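Local coordinates for phosphate binding protein (Planctomyces limnophilus, PDB 4JWO) that probably binds phosphate as a PstS-family substrate-binding protein, serving a system that carries phosphate across the cytoplasmic membrane, at residues V78-F86 against E302-K311; D133-L144 against L282-K292. All coordinates share one frame; numbering follows the deposited sequence.

Contact 1 of 2, residues V78-F86 against E302-K311; sequences VAEEFEGKF and EFIKFLLSEK
F82 lays one face of its ring against the edge of F303 in a T-shaped pair, with centroids 5.6 Å apart and planes at 89°. The opposite face of F82 is covered, toward its rim, by F86 of its own segment, so the ring is held from both sides. Phenylalanine suits this place because it offers a broad apolar face to one neighbour and a rim to another: at that rim F82 CD1 lies 4.1 Å from F306 CB.

F306 is the matching knob, seated in a hole formed by V78, E81, F82 and K85. V78 has CG1 anti to its backbone N (chi1 175°), which drives that methyl between two aromatic rings, 3.5 Å from both F303 CE1 and F306 CD2. Its other methyl, CG2, meets L307 CD1 at 3.8 Å. A beta-branched residue thus fills two directions at once.

Toward solvent the character changes. E81 bends at chi2 and brings OE2 to the edge of the F306 ring, 3.4 Å from CZ, where the slightly positive C-H rim would probably suit a carboxylate. K85 drapes its CG over the centre of the F86 ring, while its NZ comes 3.3 Å from K311 NZ; this approach of like charges should be unfavourable, although E81 and E302 may soften it at longer range. At the far end F86 CE2 rests 3.7 Å from the methylene CG of E302.

The two short helical segments cross at 119°. Beyond them, F82 and A79 also pack on strand 89-93, L315 of helix 310-318 closes over V78, E81 and F306, and I304 and L308 of the second helix turn toward strand 134-148 and helix 326-340.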
loop_
_atom_site.group_PDB
_atom_site.type_symbol
_atom_site.label_atom_id
_atom_site.label_comp_id
_atom_site.label_asym_id
_atom_site.label_seq_id
_atom_site.Cartn_x
_atom_site.Cartn_y
_atom_site.Cartn_z
ATOM N N VAL A 78 -13.999 -2.492 5.649
ATOM C CA VAL A 78 -14.715 -3.751 5.575
ATOM C C VAL A 78 -15.344 -4.038 6.933
ATOM O O VAL A 78 -16.478 -4.497 7.000
ATOM C CB VAL A 78 -13.809 -4.912 5.083
ATOM C CG1 VAL A 78 -14.557 -6.224 5.125
ATOM C CG2 VAL A 78 -13.332 -4.636 3.666
ATOM N N ALA A 79 -14.636 -3.718 8.013
ATOM C CA ALA A 79 -15.185 -3.901 9.361
ATOM C C ALA A 79 -16.457 -3.088 9.602
ATOM O O ALA A 79 -17.456 -3.624 10.083
ATOM C CB ALA A 79 -14.148 -3.574 10.422
ATOM N N GLU A 80 -16.413 -1.799 9.272
ATOM C CA GLU A 80 -17.552 -0.904 9.482
ATOM C C GLU A 80 -18.780 -1.397 8.720
ATOM O O GLU A 80 -19.900 -1.379 9.234
ATOM C CB GLU A 80 -17.200 0.530 9.061
ATOM C CG GLU A 80 -18.393 1.475 9.052
ATOM C CD GLU A 80 -18.031 2.898 9.441
ATOM O OE1 GLU A 80 -18.949 3.661 9.814
ATOM O OE2 GLU A 80 -16.836 3.252 9.375
ATOM N N GLU A 81 -18.551 -1.849 7.493
ATOM C CA GLU A 81 -19.610 -2.374 6.639
ATOM C C GLU A 81 -20.090 -3.717 7.167
ATOM O O GLU A 81 -21.292 -3.961 7.285
ATOM C CB GLU A 81 -19.085 -2.537 5.208
ATOM C CG GLU A 81 -19.618 -1.520 4.213
ATOM C CD GLU A 81 -20.950 -1.938 3.623
ATOM O OE1 GLU A 81 -21.862 -1.088 3.535
ATOM O OE2 GLU A 81 -21.079 -3.119 3.240
ATOM N N PHE A 82 -19.134 -4.582 7.487
ATOM C CA PHE A 82 -19.415 -5.923 7.993
ATOM C C PHE A 82 -20.168 -5.880 9.321
ATOM O O PHE A 82 -21.121 -6.634 9.519
ATOM C CB PHE A 82 -18.106 -6.701 8.153
ATOM C CG PHE A 82 -18.285 -8.168 8.384
ATOM C CD1 PHE A 82 -18.483 -9.031 7.318
ATOM C CD2 PHE A 82 -18.221 -8.693 9.664
ATOM C CE1 PHE A 82 -18.638 -10.392 7.528
ATOM C CE2 PHE A 82 -18.377 -10.054 9.883
ATOM C CZ PHE A 82 -18.584 -10.904 8.814
ATOM N N GLU A 83 -19.735 -5.003 10.226
ATOM C CA GLU A 83 -20.378 -4.851 11.535
ATOM C C GLU A 83 -21.827 -4.406 11.418
ATOM O O GLU A 83 -22.671 -4.815 12.211
ATOM C CB GLU A 83 -19.607 -3.866 12.425
ATOM C CG GLU A 83 -18.346 -4.434 13.055
ATOM C CD GLU A 83 -17.808 -3.571 14.185
ATOM O OE1 GLU A 83 -18.268 -2.418 14.332
ATOM O OE2 GLU A 83 -16.929 -4.050 14.932
ATOM N N GLY A 84 -22.114 -3.552 10.443
ATOM C CA GLY A 84 -23.482 -3.136 10.203
ATOM C C GLY A 84 -24.316 -4.322 9.757
ATOM O O GLY A 84 -25.396 -4.582 10.288
ATOM N N LYS A 85 -23.790 -5.049 8.777
ATOM C CA LYS A 85 -24.450 -6.220 8.210
ATOM C C LYS A 85 -24.619 -7.343 9.236
ATOM O O LYS A 85 -25.553 -8.139 9.153
ATOM C CB LYS A 85 -23.653 -6.713 6.995
ATOM C CG LYS A 85 -24.127 -8.029 6.400
ATOM C CD LYS A 85 -24.474 -7.870 4.927
ATOM C CE LYS A 85 -23.650 -8.802 4.050
ATOM N NZ LYS A 85 -23.839 -8.497 2.603
ATOM N N PHE A 86 -23.721 -7.383 10.217
ATOM C CA PHE A 86 -23.718 -8.428 11.240
ATOM C C PHE A 86 -23.462 -7.850 12.633
ATOM O O PHE A 86 -22.338 -7.924 13.132
ATOM C CB PHE A 86 -22.632 -9.462 10.928
ATOM C CG PHE A 86 -22.845 -10.201 9.636
ATOM C CD1 PHE A 86 -23.998 -10.939 9.430
ATOM C CD2 PHE A 86 -21.876 -10.191 8.643
ATOM C CE1 PHE A 86 -24.195 -11.631 8.248
ATOM C CE2 PHE A 86 -22.066 -10.885 7.459
ATOM C CZ PHE A 86 -23.227 -11.606 7.263
ATOM N N GLU A 302 -16.924 -15.874 7.322
ATOM C CA GLU A 302 -17.807 -14.878 6.725
ATOM C C GLU A 302 -17.093 -13.558 6.443
ATOM O O GLU A 302 -17.407 -12.868 5.472
ATOM C CB GLU A 302 -19.027 -14.635 7.615
ATOM C CG GLU A 302 -20.174 -13.970 6.895
ATOM C CD GLU A 302 -20.548 -14.698 5.618
ATOM O OE1 GLU A 302 -20.548 -15.948 5.618
ATOM O OE2 GLU A 302 -20.832 -14.021 4.610
ATOM N N PHE A 303 -16.130 -13.207 7.287
ATOM C CA PHE A 303 -15.384 -11.972 7.094
ATOM C C PHE A 303 -14.513 -12.031 5.843
ATOM O O PHE A 303 -14.422 -11.059 5.092
ATOM C CB PHE A 303 -14.523 -11.646 8.314
ATOM C CG PHE A 303 -13.689 -10.409 8.146
ATOM C CD1 PHE A 303 -14.284 -9.157 8.104
ATOM C CD2 PHE A 303 -12.310 -10.491 8.028
ATOM C CE1 PHE A 303 -13.518 -8.010 7.944
ATOM C CE2 PHE A 303 -11.538 -9.347 7.868
ATOM C CZ PHE A 303 -12.146 -8.105 7.831
ATOM N N ILE A 304 -13.861 -13.169 5.626
ATOM C CA ILE A 304 -13.013 -13.333 4.452
ATOM C C ILE A 304 -13.853 -13.361 3.177
ATOM O O ILE A 304 -13.482 -12.761 2.170
ATOM C CB ILE A 304 -12.135 -14.602 4.538
ATOM C CG1 ILE A 304 -11.186 -14.512 5.735
ATOM C CG2 ILE A 304 -11.337 -14.784 3.255
ATOM C CD1 ILE A 304 -10.190 -13.376 5.642
ATOM N N LYS A 305 -14.992 -14.046 3.234
ATOM C CA LYS A 305 -15.899 -14.138 2.091
ATOM C C LYS A 305 -16.367 -12.769 1.588
ATOM O O LYS A 305 -16.299 -12.479 0.390
ATOM C CB LYS A 305 -17.101 -15.018 2.438
ATOM C CG LYS A 305 -18.145 -15.102 1.341
ATOM C CD LYS A 305 -19.342 -15.931 1.794
ATOM C CE LYS A 305 -20.492 -15.833 0.805
ATOM N NZ LYS A 305 -21.713 -16.541 1.285
ATOM N N PHE A 306 -16.827 -11.929 2.506
ATOM C CA PHE A 306 -17.256 -10.573 2.165
ATOM C C PHE A 306 -16.108 -9.772 1.554
ATOM O O PHE A 306 -16.289 -9.018 0.596
ATOM C CB PHE A 306 -17.795 -9.866 3.411
ATOM C CG PHE A 306 -18.264 -8.461 3.158
ATOM C CD1 PHE A 306 -19.472 -8.226 2.524
ATOM C CD2 PHE A 306 -17.501 -7.379 3.555
ATOM C CE1 PHE A 306 -19.911 -6.934 2.287
ATOM C CE2 PHE A 306 -17.934 -6.082 3.323
ATOM C CZ PHE A 306 -19.143 -5.863 2.689
ATOM N N LEU A 307 -14.921 -9.956 2.117
ATOM C CA LEU A 307 -13.717 -9.272 1.669
ATOM C C LEU A 307 -13.389 -9.580 0.203
ATOM O O LEU A 307 -12.970 -8.700 -0.551
ATOM C CB LEU A 307 -12.558 -9.669 2.589
ATOM C CG LEU A 307 -11.168 -9.074 2.405
ATOM C CD1 LEU A 307 -11.252 -7.567 2.382
ATOM C CD2 LEU A 307 -10.253 -9.546 3.532
ATOM N N LEU A 308 -13.605 -10.829 -0.200
ATOM C CA LEU A 308 -13.262 -11.284 -1.547
ATOM C C LEU A 308 -14.387 -11.048 -2.555
ATOM O O LEU A 308 -14.191 -11.177 -3.760
ATOM C CB LEU A 308 -12.911 -12.779 -1.527
ATOM C CG LEU A 308 -11.776 -13.231 -0.604
ATOM C CD1 LEU A 308 -11.535 -14.729 -0.735
ATOM C CD2 LEU A 308 -10.501 -12.453 -0.894
ATOM N N SER A 309 -15.569 -10.714 -2.056
ATOM C CA SER A 309 -16.741 -10.540 -2.907
ATOM C C SER A 309 -16.648 -9.262 -3.727
ATOM O O SER A 309 -15.738 -8.460 -3.534
ATOM C CB SER A 309 -18.008 -10.502 -2.059
ATOM O OG SER A 309 -18.012 -9.360 -1.222
ATOM N N GLU A 310 -17.603 -9.078 -4.636
ATOM C CA GLU A 310 -17.669 -7.868 -5.449
ATOM C C GLU A 310 -17.855 -6.637 -4.565
ATOM O O GLU A 310 -17.360 -5.554 -4.877
ATOM C CB GLU A 310 -18.803 -7.970 -6.473
ATOM C CG GLU A 310 -18.900 -6.783 -7.425
ATOM C CD GLU A 310 -17.707 -6.670 -8.364
ATOM O OE1 GLU A 310 -17.041 -7.695 -8.630
ATOM O OE2 GLU A 310 -17.436 -5.550 -8.846
ATOM N N LYS A 311 -18.571 -6.811 -3.458
ATOM C CA LYS A 311 -18.742 -5.735 -2.486
ATOM C C LYS A 311 -17.413 -5.387 -1.828
ATOM O O LYS A 311 -17.148 -4.224 -1.523
ATOM C CB LYS A 311 -19.756 -6.125 -1.418
ATOM C CG LYS A 311 -21.183 -6.140 -1.913
ATOM C CD LYS A 311 -22.143 -6.512 -0.796
ATOM C CE LYS A 311 -23.586 -6.442 -1.261
ATOM N NZ LYS A 311 -24.519 -6.894 -0.193
#

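Contact 2 of 2, residues D133-L144 against L282-K292; sequences DYVEFQVAIDGL and LSRPLFIYTTK
E136 leaves the backbone trans to its N (chi1 168°) and runs out fully extended, while Y289 swings its ring beside its own backbone N (chi1 -74°); the two side chains therefore lie alongside each other, pointing the same way. The phenol OH donates a weak hydrogen bond to E136 OE1 at 2.6 Å, with the carboxylate plane turned 82° from the ring. The same hydroxyl bonds to the backbone N of I119, and Y134 CD1 meets the edge of the ring, 3.7 Å from Y289 CE2. A phenylalanine in place of Y289 would probably keep the ring contacts but leave the E136 carboxylate and I119 N without this shared mate.

The backbones form a long antiparallel ladder broken by a beta bulge, in which V139 and A140 together face L286 (V139 N to L286 O and L286 N to A140 O, each 2.8 Å). V139 CG1 packs 4.0 Å from I288 CG1, the branched side chains filling buried space. At G143 a side chain would point to the same face as S283 and come close to its CB.

Strands of this kind, joining the two lobes, are the hinge of periplasmic binding proteins. R284, salt-bridged to E205 and in a cation-pi contact with Y202, has its side chain about 5 Å from a sulfate that is probably from the crystallisation liquor but may mark an anion pocket. A water donates to D142 OD2 and accepts from R284 NE, each 2.8 Å from its oxygen, and so links two opposite charges that do not touch directly.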
loop_
_atom_site.group_PDB
_atom_site.type_symbol
_atom_site.label_atom_id
_atom_site.label_comp_id
_atom_site.label_asym_id
_atom_site.label_seq_id
_atom_site.Cartn_x
_atom_site.Cartn_y
_atom_site.Cartn_z
ATOM N N ASP A 133 -1.394 -23.045 10.432
ATOM C CA ASP A 133 -1.616 -23.292 9.017
ATOM C C ASP A 133 -2.203 -22.047 8.358
ATOM O O ASP A 133 -3.421 -21.929 8.203
ATOM C CB ASP A 133 -2.571 -24.470 8.852
ATOM C CG ASP A 133 -2.556 -25.049 7.456
ATOM O OD1 ASP A 133 -1.908 -24.460 6.559
ATOM O OD2 ASP A 133 -3.205 -26.099 7.257
ATOM N N TYR A 134 -1.331 -21.120 7.968
ATOM C CA TYR A 134 -1.774 -19.830 7.453
ATOM C C TYR A 134 -2.423 -19.946 6.071
ATOM O O TYR A 134 -2.071 -20.818 5.278
ATOM C CB TYR A 134 -0.597 -18.845 7.409
ATOM C CG TYR A 134 0.407 -19.085 6.294
ATOM C CD1 TYR A 134 0.199 -18.566 5.023
ATOM C CD2 TYR A 134 1.570 -19.800 6.522
ATOM C CE1 TYR A 134 1.106 -18.771 4.007
ATOM C CE2 TYR A 134 2.492 -20.006 5.505
ATOM C CZ TYR A 134 2.252 -19.488 4.253
ATOM O OH TYR A 134 3.157 -19.688 3.235
ATOM N N VAL A 135 -3.361 -19.049 5.781
ATOM C CA VAL A 135 -3.928 -18.935 4.441
ATOM C C VAL A 135 -3.758 -17.497 3.969
ATOM O O VAL A 135 -4.084 -16.556 4.692
ATOM C CB VAL A 135 -5.420 -19.319 4.404
ATOM C CG1 VAL A 135 -5.899 -19.408 2.966
ATOM C CG2 VAL A 135 -5.649 -20.644 5.120
ATOM N N GLU A 136 -3.244 -17.332 2.753
ATOM C CA GLU A 136 -2.934 -16.015 2.213
ATOM C C GLU A 136 -4.002 -15.566 1.225
ATOM O O GLU A 136 -4.380 -16.309 0.320
ATOM C CB GLU A 136 -1.574 -16.070 1.515
ATOM C CG GLU A 136 -1.230 -14.884 0.658
ATOM C CD GLU A 136 0.131 -15.060 0.020
ATOM O OE1 GLU A 136 1.118 -15.195 0.777
ATOM O OE2 GLU A 136 0.215 -15.097 -1.229
ATOM N N PHE A 137 -4.500 -14.352 1.408
ATOM C CA PHE A 137 -5.465 -13.779 0.478
ATOM C C PHE A 137 -4.979 -12.453 -0.080
ATOM O O PHE A 137 -4.766 -11.512 0.674
ATOM C CB PHE A 137 -6.804 -13.585 1.191
ATOM C CG PHE A 137 -7.439 -14.867 1.625
ATOM C CD1 PHE A 137 -8.050 -15.694 0.696
ATOM C CD2 PHE A 137 -7.418 -15.261 2.958
ATOM C CE1 PHE A 137 -8.636 -16.890 1.079
ATOM C CE2 PHE A 137 -8.002 -16.456 3.352
ATOM C CZ PHE A 137 -8.619 -17.272 2.406
ATOM N N GLN A 138 -4.800 -12.374 -1.400
ATOM C CA GLN A 138 -4.489 -11.103 -2.038
ATOM C C GLN A 138 -5.784 -10.309 -2.187
ATOM O O GLN A 138 -6.751 -10.792 -2.777
ATOM C CB GLN A 138 -3.853 -11.325 -3.409
ATOM C CG GLN A 138 -3.383 -10.043 -4.068
ATOM C CD GLN A 138 -2.716 -10.279 -5.405
ATOM O OE1 GLN A 138 -2.140 -11.345 -5.653
ATOM N NE2 GLN A 138 -2.794 -9.300 -6.269
ATOM N N VAL A 139 -5.813 -9.093 -1.657
ATOM C CA VAL A 139 -7.085 -8.372 -1.556
ATOM C C VAL A 139 -7.155 -7.055 -2.325
ATOM O O VAL A 139 -8.240 -6.530 -2.550
ATOM C CB VAL A 139 -7.492 -8.141 -0.085
ATOM C CG1 VAL A 139 -7.633 -9.476 0.630
ATOM C CG2 VAL A 139 -6.471 -7.257 0.636
ATOM N N ALA A 140 -6.005 -6.530 -2.726
ATOM C CA ALA A 140 -5.947 -5.246 -3.405
ATOM C C ALA A 140 -4.566 -5.050 -3.972
ATOM O O ALA A 140 -3.649 -5.798 -3.657
ATOM C CB ALA A 140 -6.266 -4.119 -2.418
ATOM N N ILE A 141 -4.428 -4.040 -4.819
ATOM C CA ILE A 141 -3.122 -3.586 -5.258
ATOM C C ILE A 141 -2.984 -2.130 -4.835
ATOM O O ILE A 141 -3.909 -1.337 -5.005
ATOM C CB ILE A 141 -2.960 -3.738 -6.776
ATOM C CG1 ILE A 141 -2.944 -5.216 -7.162
ATOM C CG2 ILE A 141 -1.674 -3.081 -7.241
ATOM C CD1 ILE A 141 -2.900 -5.443 -8.679
ATOM N N ASP A 142 -1.831 -1.787 -4.262
ATOM C CA ASP A 142 -1.570 -0.432 -3.781
ATOM C C ASP A 142 -0.551 0.194 -4.712
ATOM O O ASP A 142 0.565 -0.304 -4.825
ATOM C CB ASP A 142 -1.000 -0.505 -2.354
ATOM C CG ASP A 142 -0.767 0.873 -1.723
ATOM O OD1 ASP A 142 -0.883 1.889 -2.418
ATOM O OD2 ASP A 142 -0.443 0.927 -0.515
ATOM N N GLY A 143 -0.932 1.271 -5.396
ATOM C CA GLY A 143 -0.017 1.971 -6.277
ATOM C C GLY A 143 0.191 3.416 -5.863
ATOM O O GLY A 143 -0.758 4.099 -5.499
ATOM N N LEU A 144 1.436 3.876 -5.909
ATOM C CA LEU A 144 1.759 5.273 -5.643
ATOM C C LEU A 144 2.368 5.902 -6.874
ATOM O O LEU A 144 3.107 5.248 -7.602
ATOM C CB LEU A 144 2.800 5.384 -4.537
ATOM C CG LEU A 144 2.444 4.885 -3.148
ATOM C CD1 LEU A 144 3.552 5.315 -2.193
ATOM C CD2 LEU A 144 1.091 5.410 -2.694
ATOM N N LEU A 282 6.873 0.837 -6.696
ATOM C CA LEU A 282 5.787 1.697 -6.234
ATOM C C LEU A 282 4.361 1.199 -6.519
ATOM O O LEU A 282 3.395 1.928 -6.322
ATOM C CB LEU A 282 6.000 3.133 -6.730
ATOM C CG LEU A 282 7.201 3.813 -6.066
ATOM C CD1 LEU A 282 7.536 5.126 -6.772
ATOM C CD2 LEU A 282 6.908 4.073 -4.600
ATOM N N SER A 283 4.225 -0.046 -6.968
ATOM C CA SER A 283 2.943 -0.736 -6.815
ATOM C C SER A 283 3.222 -2.121 -6.286
ATOM O O SER A 283 4.257 -2.714 -6.586
ATOM C CB SER A 283 2.118 -0.775 -8.112
ATOM O OG SER A 283 2.665 -1.646 -9.098
ATOM N N ARG A 284 2.307 -2.626 -5.465
ATOM C CA ARG A 284 2.485 -3.944 -4.873
ATOM C C ARG A 284 1.149 -4.484 -4.394
ATOM O O ARG A 284 0.245 -3.712 -4.061
ATOM C CB ARG A 284 3.459 -3.870 -3.695
ATOM C CG ARG A 284 2.943 -3.077 -2.503
ATOM C CD ARG A 284 4.031 -2.957 -1.476
ATOM N NE ARG A 284 3.662 -2.086 -0.369
ATOM C CZ ARG A 284 4.452 -1.844 0.674
ATOM N NH1 ARG A 284 5.656 -2.396 0.743
ATOM N NH2 ARG A 284 4.046 -1.038 1.638
ATOM N N PRO A 285 1.026 -5.818 -4.331
ATOM C CA PRO A 285 -0.213 -6.431 -3.857
ATOM C C PRO A 285 -0.329 -6.326 -2.343
ATOM O O PRO A 285 0.685 -6.286 -1.643
ATOM C CB PRO A 285 -0.069 -7.890 -4.293
ATOM C CG PRO A 285 1.429 -8.121 -4.358
ATOM C CD PRO A 285 2.007 -6.808 -4.810
ATOM N N LEU A 286 -1.563 -6.269 -1.850
ATOM C CA LEU A 286 -1.824 -6.262 -0.412
ATOM C C LEU A 286 -2.500 -7.558 -0.007
ATOM O O LEU A 286 -3.307 -8.102 -0.764
ATOM C CB LEU A 286 -2.718 -5.085 -0.052
ATOM C CG LEU A 286 -2.163 -3.695 -0.362
ATOM C CD1 LEU A 286 -3.103 -2.635 0.196
ATOM C CD2 LEU A 286 -0.765 -3.550 0.235
ATOM N N PHE A 287 -2.180 -8.045 1.194
ATOM C CA PHE A 287 -2.650 -9.347 1.648
ATOM C C PHE A 287 -3.372 -9.322 2.989
ATOM O O PHE A 287 -3.106 -8.484 3.853
ATOM C CB PHE A 287 -1.486 -10.340 1.749
ATOM C CG PHE A 287 -0.690 -10.465 0.483
ATOM C CD1 PHE A 287 -1.047 -11.387 -0.482
ATOM C CD2 PHE A 287 0.403 -9.642 0.254
ATOM C CE1 PHE A 287 -0.314 -11.501 -1.654
ATOM C CE2 PHE A 287 1.135 -9.749 -0.920
ATOM C CZ PHE A 287 0.770 -10.675 -1.873
ATOM N N ILE A 288 -4.272 -10.280 3.145
ATOM C CA ILE A 288 -4.881 -10.591 4.428
ATOM C C ILE A 288 -4.579 -12.054 4.724
ATOM O O ILE A 288 -4.763 -12.916 3.862
ATOM C CB ILE A 288 -6.406 -10.367 4.381
ATOM C CG1 ILE A 288 -6.724 -8.874 4.497
ATOM C CG2 ILE A 288 -7.110 -11.159 5.485
ATOM C CD1 ILE A 288 -6.650 -8.327 5.924
ATOM N N TYR A 289 -4.092 -12.331 5.934
ATOM C CA TYR A 289 -3.777 -13.691 6.365
ATOM C C TYR A 289 -4.671 -14.100 7.513
ATOM O O TYR A 289 -4.970 -13.296 8.393
ATOM C CB TYR A 289 -2.329 -13.782 6.858
ATOM C CG TYR A 289 -1.285 -13.749 5.773
ATOM C CD1 TYR A 289 -0.845 -12.546 5.241
ATOM C CD2 TYR A 289 -0.728 -14.922 5.290
ATOM C CE1 TYR A 289 0.115 -12.516 4.248
ATOM C CE2 TYR A 289 0.233 -14.898 4.306
ATOM C CZ TYR A 289 0.650 -13.698 3.788
ATOM O OH TYR A 289 1.607 -13.692 2.796
ATOM N N THR A 290 -5.093 -15.358 7.510
ATOM C CA THR A 290 -5.678 -15.952 8.698
ATOM C C THR A 290 -5.229 -17.408 8.705
ATOM O O THR A 290 -4.278 -17.752 8.011
ATOM C CB THR A 290 -7.212 -15.794 8.730
ATOM O OG1 THR A 290 -7.715 -16.235 9.999
ATOM C CG2 THR A 290 -7.863 -16.591 7.621
ATOM N N THR A 291 -5.866 -18.259 9.497
ATOM C CA THR A 291 -5.448 -19.652 9.549
ATOM C C THR A 291 -6.616 -20.571 9.235
ATOM O O THR A 291 -7.771 -20.160 9.301
ATOM C CB THR A 291 -4.833 -20.018 10.917
ATOM O OG1 THR A 291 -5.873 -20.224 11.879
ATOM C CG2 THR A 291 -3.907 -18.917 11.400
ATOM N N LYS A 292 -6.304 -21.816 8.888
ATOM C CA LYS A 292 -7.318 -22.815 8.594
ATOM C C LYS A 292 -8.183 -23.071 9.825
ATOM O O LYS A 292 -9.400 -23.232 9.720
ATOM C CB LYS A 292 -6.643 -24.108 8.124
ATOM C CG LYS A 292 -7.573 -25.160 7.561
ATOM C CD LYS A 292 -6.765 -26.248 6.852
ATOM C CE LYS A 292 -7.620 -27.456 6.496
ATOM N NZ LYS A 292 -8.651 -27.139 5.468
HETATM O O HOH W 1 1.357 -0.911 0.654
#

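The contact centres lie 16 Å apart in the same family domain. Along the chain the order is 78-86, 133-144, 282-292, 302-311, so contact 1 brackets contact 2, and strand 283-291 leads on to helix 298-308. The two meet directly: L307 CD2 packs 3.7 Å from I288 CG1, and I304 and L308 lean on F137. Both helices of contact 1 lie against the same sheet, helix 72-85 on strand 89-93 and helix 298-308 on strands 134-148 and 283-291. Helix 298-308 thus packs beside helix 72-85 and covers one lobe's end of the strand pair, which runs on toward the other lobe, consistent with a two-lobed binding protein that closes on its ligand.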